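Local coordinates for protein B (Streptococcus agalactiae, PDB 5H6I) that acts as a secreted pore-forming toxin, the CAMP factor, which permeabilises membranes and probably also binds the constant region of IgG, at residues Q43-D46 / Q47-I50; N153-K156 / A157-K161; P166-K169 / P170-A174. One frame throughout, in Å; residues are numbered along the deposited sequence.

Contact 1 (Q43-D46 / Q47-I50)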
ATOM      1  N   GLN A  43       7.985   6.846  19.724  1.00 68.08           N
ATOM      2  CA  GLN A  43       8.926   6.338  18.732  1.00 69.29           C
ATOM      3  C   GLN A  43       8.272   5.303  17.827  1.00 57.66           C
ATOM      4  O   GLN A  43       8.632   5.198  16.648  1.00 66.75           O
ATOM      5  CB  GLN A  43      10.152   5.745  19.424  1.00 78.69           C
ATOM      6  CG  GLN A  43      11.055   6.779  20.076  1.00 80.76           C
ATOM      7  CD  GLN A  43      11.895   6.197  21.198  1.00 91.17           C
ATOM      8  OE1 GLN A  43      12.040   4.980  21.313  1.00 87.59           O
ATOM      9  NE2 GLN A  43      12.451   7.066  22.033  1.00 88.00           N
ATOM     10  N   LYS A  44       7.318   4.533  18.355  1.00 64.26           N
ATOM     11  CA  LYS A  44       6.583   3.590  17.520  1.00 65.79           C
ATOM     12  C   LYS A  44       5.701   4.320  16.514  1.00 68.45           C
ATOM     13  O   LYS A  44       5.552   3.875  15.370  1.00 72.23           O
ATOM     14  CB  LYS A  44       5.742   2.657  18.391  1.00 57.98           C
ATOM     15  CG  LYS A  44       5.044   1.549  17.620  1.00 67.64           C
ATOM     16  CD  LYS A  44       6.042   0.539  17.076  1.00 69.51           C
ATOM     17  CE  LYS A  44       5.342  -0.589  16.336  1.00 85.43           C
ATOM     18  NZ  LYS A  44       4.648  -0.106  15.109  1.00 83.68           N
ATOM     19  N   LEU A  45       5.109   5.446  16.921  1.00 61.42           N
ATOM     20  CA  LEU A  45       4.289   6.221  15.997  1.00 57.78           C
ATOM     21  C   LEU A  45       5.131   6.852  14.896  1.00 70.82           C
ATOM     22  O   LEU A  45       4.617   7.128  13.805  1.00 71.07           O
ATOM     23  CB  LEU A  45       3.507   7.293  16.757  1.00 61.36           C
ATOM     24  CG  LEU A  45       2.351   6.780  17.623  1.00 57.17           C
ATOM     25  CD1 LEU A  45       1.791   7.894  18.494  1.00 52.34           C
ATOM     26  CD2 LEU A  45       1.258   6.169  16.759  1.00 57.32           C
ATOM     27  N   ASP A  46       6.419   7.088  15.158  1.00 68.72           N
ATOM     28  CA  ASP A  46       7.312   7.565  14.109  1.00 71.31           C
ATOM     29  C   ASP A  46       7.686   6.453  13.137  1.00 68.27           C
ATOM     30  O   ASP A  46       7.878   6.716  11.945  1.00 73.74           O
ATOM     31  CB  ASP A  46       8.572   8.177  14.722  1.00 76.97           C
ATOM     32  CG  ASP A  46       8.348   9.589  15.221  1.00 81.87           C
ATOM     33  OD1 ASP A  46       7.210  10.088  15.090  1.00 78.44           O
ATOM     34  OD2 ASP A  46       9.306  10.202  15.740  1.00 78.03           O
ATOM     35  N   GLN A  47       7.798   5.215  13.626  1.00 61.78           N
ATOM     36  CA  GLN A  47       8.010   4.084  12.730  1.00 67.26           C
ATOM     37  C   GLN A  47       6.806   3.878  11.820  1.00 70.96           C
ATOM     38  O   GLN A  47       6.959   3.604  10.624  1.00 69.58           O
ATOM     39  CB  GLN A  47       8.297   2.820  13.541  1.00 69.03           C
ATOM     40  CG  GLN A  47       8.275   1.533  12.730  1.00 83.30           C
ATOM     41  CD  GLN A  47       8.431   0.296  13.596  1.00 92.66           C
ATOM     42  OE1 GLN A  47       8.636   0.391  14.806  1.00 89.95           O
ATOM     43  NE2 GLN A  47       8.333  -0.876  12.976  1.00 91.47           N
ATOM     44  N   ASP A  48       5.596   4.012  12.370  1.00 66.55           N
ATOM     45  CA  ASP A  48       4.394   3.879  11.556  1.00 65.32           C
ATOM     46  C   ASP A  48       4.247   5.050  10.592  1.00 62.79           C
ATOM     47  O   ASP A  48       3.828   4.865   9.444  1.00 56.31           O
ATOM     48  CB  ASP A  48       3.162   3.766  12.452  1.00 57.87           C
ATOM     49  CG  ASP A  48       3.268   2.629  13.449  1.00 63.05           C
ATOM     50  OD1 ASP A  48       4.073   1.704  13.215  1.00 74.18           O
ATOM     51  OD2 ASP A  48       2.545   2.661  14.467  1.00 69.70           O
ATOM     52  N   SER A  49       4.586   6.262  11.041  1.00 59.63           N
ATOM     53  CA  SER A  49       4.465   7.431  10.177  1.00 57.77           C
ATOM     54  C   SER A  49       5.356   7.304   8.949  1.00 68.28           C
ATOM     55  O   SER A  49       4.961   7.692   7.843  1.00 71.02           O
ATOM     56  CB  SER A  49       4.805   8.701  10.958  1.00 64.03           C
ATOM     57  OG  SER A  49       4.509   9.861  10.200  1.00 73.83           O
ATOM     58  N   ILE A  50       6.561   6.760   9.122  1.00 68.88           N
ATOM     59  CA  ILE A  50       7.439   6.524   7.982  1.00 72.70           C
ATOM     60  C   ILE A  50       6.937   5.345   7.159  1.00 74.88           C
ATOM     61  O   ILE A  50       6.971   5.371   5.922  1.00 75.31           O
ATOM     62  CB  ILE A  50       8.887   6.310   8.463  1.00 72.93           C
ATOM     63  CG1 ILE A  50       9.447   7.604   9.056  1.00 79.39           C
ATOM     64  CG2 ILE A  50       9.770   5.820   7.323  1.00 70.66           C
ATOM     65  CD1 ILE A  50       9.434   8.772   8.095  1.00 80.38           C
TER

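Contact 2 (N153-K156 / A157-K161)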
ATOM      1  N   ASN A 153      -9.274  -8.528  15.219  1.00 61.98           N
ATOM      2  CA  ASN A 153      -9.550  -9.913  14.857  1.00 65.05           C
ATOM      3  C   ASN A 153     -10.482 -10.002  13.656  1.00 66.77           C
ATOM      4  O   ASN A 153     -10.372 -10.940  12.857  1.00 63.86           O
ATOM      5  CB  ASN A 153     -10.141 -10.661  16.051  1.00 67.08           C
ATOM      6  CG  ASN A 153      -9.158 -10.791  17.199  1.00 71.82           C
ATOM      7  OD1 ASN A 153      -7.957 -10.960  16.986  1.00 77.40           O
ATOM      8  ND2 ASN A 153      -9.663 -10.709  18.424  1.00 79.64           N
ATOM      9  N   ASP A 154     -11.404  -9.046  13.516  1.00 70.31           N
ATOM     10  CA  ASP A 154     -12.228  -8.985  12.312  1.00 65.35           C
ATOM     11  C   ASP A 154     -11.363  -8.824  11.070  1.00 57.91           C
ATOM     12  O   ASP A 154     -11.613  -9.463  10.041  1.00 54.65           O
ATOM     13  CB  ASP A 154     -13.226  -7.830  12.417  1.00 61.35           C
ATOM     14  CG  ASP A 154     -14.644  -8.304  12.665  1.00 88.51           C
ATOM     15  OD1 ASP A 154     -14.821  -9.478  13.051  1.00 89.43           O
ATOM     16  OD2 ASP A 154     -15.579  -7.500  12.472  1.00 96.93           O
ATOM     17  N   VAL A 155     -10.334  -7.981  11.154  1.00 58.46           N
ATOM     18  CA  VAL A 155      -9.435  -7.777  10.024  1.00 63.80           C
ATOM     19  C   VAL A 155      -8.646  -9.049   9.736  1.00 63.56           C
ATOM     20  O   VAL A 155      -8.521  -9.473   8.581  1.00 64.79           O
ATOM     21  CB  VAL A 155      -8.507  -6.579  10.294  1.00 54.41           C
ATOM     22  CG1 VAL A 155      -7.326  -6.583   9.335  1.00 60.04           C
ATOM     23  CG2 VAL A 155      -9.285  -5.275  10.190  1.00 59.31           C
ATOM     24  N   LYS A 156      -8.111  -9.681  10.784  1.00 62.12           N
ATOM     25  CA  LYS A 156      -7.332 -10.901  10.593  1.00 63.42           C
ATOM     26  C   LYS A 156      -8.189 -12.021  10.014  1.00 61.53           C
ATOM     27  O   LYS A 156      -7.746 -12.754   9.123  1.00 62.84           O
ATOM     28  CB  LYS A 156      -6.702 -11.333  11.916  1.00 60.08           C
ATOM     29  CG  LYS A 156      -5.433 -10.575  12.273  1.00 59.49           C
ATOM     30  CD  LYS A 156      -4.993 -10.878  13.696  1.00 63.08           C
ATOM     31  CE  LYS A 156      -3.678 -10.195  14.027  1.00 71.42           C
ATOM     32  NZ  LYS A 156      -3.374 -10.265  15.483  1.00 71.88           N
ATOM     33  N   ALA A 157      -9.421 -12.167  10.509  1.00 55.03           N
ATOM     34  CA  ALA A 157     -10.336 -13.140   9.926  1.00 59.77           C
ATOM     35  C   ALA A 157     -10.714 -12.764   8.500  1.00 60.06           C
ATOM     36  O   ALA A 157     -10.913 -13.647   7.659  1.00 61.56           O
ATOM     37  CB  ALA A 157     -11.590 -13.272  10.790  1.00 53.96           C
ATOM     38  N   LEU A 158     -10.815 -11.464   8.212  1.00 60.23           N
ATOM     39  CA  LEU A 158     -11.107 -11.025   6.852  1.00 52.39           C
ATOM     40  C   LEU A 158      -9.952 -11.326   5.908  1.00 48.99           C
ATOM     41  O   LEU A 158     -10.177 -11.580   4.719  1.00 51.36           O
ATOM     42  CB  LEU A 158     -11.424  -9.530   6.848  1.00 50.72           C
ATOM     43  CG  LEU A 158     -12.211  -8.966   5.666  1.00 52.80           C
ATOM     44  CD1 LEU A 158     -13.542  -9.680   5.510  1.00 58.79           C
ATOM     45  CD2 LEU A 158     -12.420  -7.475   5.851  1.00 52.11           C
ATOM     46  N   GLU A 159      -8.717 -11.306   6.415  1.00 43.10           N
ATOM     47  CA  GLU A 159      -7.559 -11.592   5.574  1.00 53.70           C
ATOM     48  C   GLU A 159      -7.599 -13.024   5.054  1.00 62.62           C
ATOM     49  O   GLU A 159      -7.408 -13.270   3.857  1.00 60.92           O
ATOM     50  CB  GLU A 159      -6.269 -11.344   6.355  1.00 60.54           C
ATOM     51  CG  GLU A 159      -5.963  -9.882   6.626  1.00 62.06           C
ATOM     52  CD  GLU A 159      -4.948  -9.704   7.739  1.00 60.16           C
ATOM     53  OE1 GLU A 159      -4.706 -10.678   8.482  1.00 83.86           O
ATOM     54  OE2 GLU A 159      -4.395  -8.594   7.874  1.00 56.99           O
ATOM     55  N   GLN A 160      -7.845 -13.987   5.945  1.00 56.78           N
ATOM     56  CA  GLN A 160      -7.886 -15.383   5.525  1.00 59.44           C
ATOM     57  C   GLN A 160      -9.118 -15.681   4.681  1.00 54.48           C
ATOM     58  O   GLN A 160      -9.102 -16.615   3.871  1.00 70.42           O
ATOM     59  CB  GLN A 160      -7.844 -16.302   6.747  1.00 63.29           C
ATOM     60  CG  GLN A 160      -6.563 -16.197   7.560  1.00 72.24           C
ATOM     61  CD  GLN A 160      -5.426 -17.007   6.966  1.00 88.20           C
ATOM     62  OE1 GLN A 160      -5.596 -18.176   6.620  1.00 81.30           O
ATOM     63  NE2 GLN A 160      -4.257 -16.387   6.848  1.00 75.15           N
ATOM     64  N   LYS A 161     -10.188 -14.901   4.850  1.00 49.77           N
ATOM     65  CA  LYS A 161     -11.411 -15.153   4.094  1.00 50.01           C
ATOM     66  C   LYS A 161     -11.263 -14.725   2.639  1.00 60.54           C
ATOM     67  O   LYS A 161     -11.711 -15.435   1.731  1.00 59.36           O
ATOM     68  CB  LYS A 161     -12.589 -14.434   4.752  1.00 43.45           C
ATOM     69  CG  LYS A 161     -13.880 -14.495   3.952  1.00 56.62           C
ATOM     70  CD  LYS A 161     -14.934 -13.569   4.538  1.00 63.79           C
ATOM     71  CE  LYS A 161     -16.158 -13.486   3.640  1.00 72.29           C
ATOM     72  NZ  LYS A 161     -17.084 -12.399   4.064  1.00 71.75           N
TER

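Contact 3 (P166-K169 / P170-A174)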
ATOM      1  N   PRO A 166     -12.008 -16.023  -5.697  1.00 44.48           N
ATOM      2  CA  PRO A 166     -11.491 -16.515  -6.979  1.00 48.93           C
ATOM      3  C   PRO A 166     -10.437 -15.585  -7.560  1.00 49.09           C
ATOM      4  O   PRO A 166     -10.473 -14.367  -7.375  1.00 46.85           O
ATOM      5  CB  PRO A 166     -12.736 -16.561  -7.878  1.00 53.76           C
ATOM      6  CG  PRO A 166     -13.909 -16.381  -6.963  1.00 57.13           C
ATOM      7  CD  PRO A 166     -13.411 -15.595  -5.800  1.00 40.26           C
ATOM      8  N   ASP A 167      -9.485 -16.185  -8.271  1.00 54.80           N
ATOM      9  CA  ASP A 167      -8.484 -15.423  -8.998  1.00 43.97           C
ATOM     10  C   ASP A 167      -9.066 -14.897 -10.307  1.00 44.41           C
ATOM     11  O   ASP A 167     -10.087 -15.380 -10.804  1.00 60.85           O
ATOM     12  CB  ASP A 167      -7.250 -16.279  -9.287  1.00 53.27           C
ATOM     13  CG  ASP A 167      -6.461 -16.612  -8.037  1.00 68.76           C
ATOM     14  OD1 ASP A 167      -6.459 -15.790  -7.098  1.00 65.17           O
ATOM     15  OD2 ASP A 167      -5.839 -17.695  -7.996  1.00 70.11           O
ATOM     16  N   LEU A 168      -8.400 -13.890 -10.863  1.00 61.05           N
ATOM     17  CA  LEU A 168      -8.804 -13.342 -12.150  1.00 54.37           C
ATOM     18  C   LEU A 168      -8.387 -14.277 -13.276  1.00 54.41           C
ATOM     19  O   LEU A 168      -7.268 -14.796 -13.291  1.00 63.62           O
ATOM     20  CB  LEU A 168      -8.186 -11.960 -12.366  1.00 53.13           C
ATOM     21  CG  LEU A 168      -8.777 -10.786 -11.585  1.00 58.24           C
ATOM     22  CD1 LEU A 168      -7.794  -9.626 -11.545  1.00 51.65           C
ATOM     23  CD2 LEU A 168     -10.100 -10.349 -12.194  1.00 44.95           C
ATOM     24  N   LYS A 169      -9.300 -14.495 -14.218  1.00 57.29           N
ATOM     25  CA  LYS A 169      -8.960 -15.260 -15.404  1.00 62.85           C
ATOM     26  C   LYS A 169      -8.048 -14.431 -16.307  1.00 56.67           C
ATOM     27  O   LYS A 169      -8.057 -13.197 -16.246  1.00 60.28           O
ATOM     28  CB  LYS A 169     -10.222 -15.660 -16.165  1.00 62.86           C
ATOM     29  CG  LYS A 169     -10.963 -16.846 -15.566  1.00 74.14           C
ATOM     30  CD  LYS A 169     -12.239 -17.140 -16.339  1.00 70.33           C
ATOM     31  CE  LYS A 169     -13.327 -16.131 -16.017  1.00 72.76           C
ATOM     32  NZ  LYS A 169     -13.841 -16.299 -14.630  1.00 78.73           N
ATOM     33  N   PRO A 170      -7.236 -15.080 -17.147  1.00 50.94           N
ATOM     34  CA  PRO A 170      -6.407 -14.309 -18.088  1.00 48.90           C
ATOM     35  C   PRO A 170      -7.226 -13.451 -19.036  1.00 57.19           C
ATOM     36  O   PRO A 170      -6.724 -12.434 -19.531  1.00 58.49           O
ATOM     37  CB  PRO A 170      -5.621 -15.395 -18.836  1.00 40.60           C
ATOM     38  CG  PRO A 170      -5.622 -16.568 -17.913  1.00 46.76           C
ATOM     39  CD  PRO A 170      -6.949 -16.523 -17.214  1.00 50.26           C
ATOM     40  N   THR A 171      -8.477 -13.825 -19.293  1.00 61.31           N
ATOM     41  CA  THR A 171      -9.368 -13.044 -20.139  1.00 60.17           C
ATOM     42  C   THR A 171     -10.143 -11.984 -19.368  1.00 59.04           C
ATOM     43  O   THR A 171     -10.797 -11.142 -19.993  1.00 61.11           O
ATOM     44  CB  THR A 171     -10.357 -13.968 -20.860  1.00 69.23           C
ATOM     45  OG1 THR A 171     -10.900 -14.911 -19.928  1.00 67.59           O
ATOM     46  CG2 THR A 171      -9.657 -14.722 -21.981  1.00 55.38           C
ATOM     47  N   ASP A 172     -10.089 -12.002 -18.039  1.00 52.39           N
ATOM     48  CA  ASP A 172     -10.822 -11.029 -17.245  1.00 58.94           C
ATOM     49  C   ASP A 172     -10.215  -9.639 -17.394  1.00 55.46           C
ATOM     50  O   ASP A 172      -9.029  -9.482 -17.698  1.00 58.18           O
ATOM     51  CB  ASP A 172     -10.828 -11.433 -15.770  1.00 61.46           C
ATOM     52  CG  ASP A 172     -11.846 -12.513 -15.462  1.00 69.69           C
ATOM     53  OD1 ASP A 172     -12.844 -12.621 -16.206  1.00 71.23           O
ATOM     54  OD2 ASP A 172     -11.649 -13.251 -14.475  1.00 66.61           O
ATOM     55  N   ARG A 173     -11.049  -8.625 -17.178  1.00 52.60           N
ATOM     56  CA  ARG A 173     -10.569  -7.252 -17.184  1.00 44.38           C
ATOM     57  C   ARG A 173      -9.544  -7.051 -16.076  1.00 55.21           C
ATOM     58  O   ARG A 173      -9.693  -7.567 -14.966  1.00 54.81           O
ATOM     59  CB  ARG A 173     -11.740  -6.284 -17.005  1.00 56.71           C
ATOM     60  CG  ARG A 173     -11.391  -4.825 -17.240  1.00 57.58           C
ATOM     61  CD  ARG A 173     -12.611  -3.940 -17.054  1.00 65.92           C
ATOM     62  NE  ARG A 173     -13.762  -4.440 -17.802  1.00 65.06           N
ATOM     63  CZ  ARG A 173     -14.099  -4.025 -19.019  1.00 72.18           C
ATOM     64  NH1 ARG A 173     -13.373  -3.100 -19.630  1.00 73.46           N
ATOM     65  NH2 ARG A 173     -15.162  -4.536 -19.625  1.00 62.78           N
ATOM     66  N   ALA A 174      -8.490  -6.302 -16.386  1.00 51.03           N
ATOM     67  CA  ALA A 174      -7.416  -6.084 -15.431  1.00 54.47           C
ATOM     68  C   ALA A 174      -7.819  -5.040 -14.398  1.00 54.67           C
ATOM     69  O   ALA A 174      -8.408  -4.009 -14.731  1.00 65.61           O
ATOM     70  CB  ALA A 174      -6.141  -5.646 -16.150  1.00 52.07           C
TER

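Contact 1 (Q43-D46 / Q47-I50)
K44 and D48, one helical turn apart, slant across each other so that the ammonium end of the lysine comes down on one oxygen of the carboxylate. The salt bridge runs from K44 NZ to D48 OD1 at 2.7 Å, while D48 OD2 stays farther from NZ, at 3.5 Å. The lysine reaches this point by a doubled-back path: CG leaves anti to the backbone N (chi1 -174°), then the chain kinks at chi2 (69°) and again at chi4 (65°), which brings NZ round to the aspartate. The D48 carboxylate sits close to the carbonyl of the preceding turn, D48 CG lying 3.2 Å from K44 O. Both carboxylate oxygens, D48 OD1 and OD2, lie 3.4 Å from K44 O, acceptor against acceptor, and the nearby ammonium probably eases the repulsion. The hydroxyl of T103 also bonds NZ, so the lysine tip is held both within its own helix and from helix 93-115.

Such an i to i+4 pair is a classic helix-surface bridge, but here the aspartate is buried and touches I106. Helix 35-58 carries it as part of an all-helical bundle, in which L45 packs on L78 and L82 of helix 65-84 and on V99 and L102 of helix 93-115.

Q47 approaches the same lysine from the more exposed flank. Its chain is extended, and its amide oxygen lies beside the methylenes, with Q47 OE1 3.5 Å from K44 CD. D46 turns elsewhere: its carboxylate forms a salt bridge with K79 of helix 65-84. Beneath the side chains the regular helical ladder continues, D48 N giving its hydrogen to K44 O at 3.0 Å and S49 N to L45 O at 2.9 Å. On the next rung, I50 CG1 comes within 3.4 Å of D46 O.

Contact 2 (N153-K156 / A157-K161)
One face of the E159 carboxylate lies over the preceding turn of its own helix, above V155 O, the CG1 methyl of V155 and the CA of K156. With CG beside the backbone N (chi1 -71°), the extended glutamate chain runs back over the preceding turn of helix 145-163, a member of the all-helical bundle, and E159 CG comes within 3.2 Å of V155 O. Its two oxygens then part: E159 OE1 is 3.4 Å from K156 CA, and E159 OE2 is 3.8 Å from V155 CG1. These are van der Waals contacts of an i to i+4 and i to i+3 kind.

K156 runs alongside E159 and points the same way, yet what touches is its aliphatic part, K156 CG lying 3.9 Å from E159 OE1. The lysine tip instead makes a long, weak ion pair with D104 of helix 93-115. The same helix meets V155 through A108, and E159 through A108 and F111.

The backbone ladder is firm at first, A157 N to N153 O being 2.8 Å. It slackens at K156 O, which receives two weak bonds, one from E159 N at 3.2 Å and one from Q160 N at 3.4 Å.

Contact 3 (P166-K169 / P170-A174)
K169 wraps round the carboxylate of D172, three residues further on. Its CB starts the contact, 3.3 Å from D172 OD2, and also lies near the hydroxyl of T171. K169 CG stays beside D172 OD2, at a looser 3.8 Å. Beyond CD the chain bends twice, at chi3 (-76°) and chi4 (-70°), and this curl returns its end to the aspartate: K169 CE is 3.5 Å from D172 OD1. The tip adds a long salt bridge, K169 NZ to D172 OD2 at 3.8 Å, so the charge attraction here is probably modest.

The stronger grip comes from the backbone. K169 N donates to D172 OD2 over 2.7 Å, meeting the carboxylate from above its plane (43° out of it). In return D172 N bonds K169 O at 3.0 Å, closing a type I beta turn from K169 to D172 with P170 and T171 at its corner positions. Main chain and side chain of D172 therefore both tie back to K169, one to its carbonyl and the other to its amide. L168 flanks the aspartate on its carbon side, crossing it at a slant, with L168 CD2 3.8 Å from D172 CB and also near R173 O.

The whole turn belongs to the loop that joins helix 145-163 to helix 179-196, in a protein without strands. Before the turn, P166 and L168 form backbone hydrogen bonds with V120 and N118, in the short link between helix 93-115 and helix 121-139. Within the turn, P170 and D172 form backbone hydrogen bonds with Q228 and V227 at the beginning of helix 227-245, against which the side chains of L168, P170 and A174 also pack.

In the fold
Contacts 1 and 2 are turns on two different helices of the N-terminal bundle, their centres 24 Å apart and their nearest atoms about 13 Å apart. Both rest on helix 93-115, contact 1 on its residues 99-106 and contact 2 chiefly on the turn after them. That helix, like helix 65-84 beside contact 1, falls in the region 57-120 assigned to IgG binding. Contact 3 follows contact 2 along the chain, with nearest atoms about 7 Å apart, in the connection to the last three helices. It lies across the chain's centre from contact 1, with 37 Å between their centres. None of the three touches another.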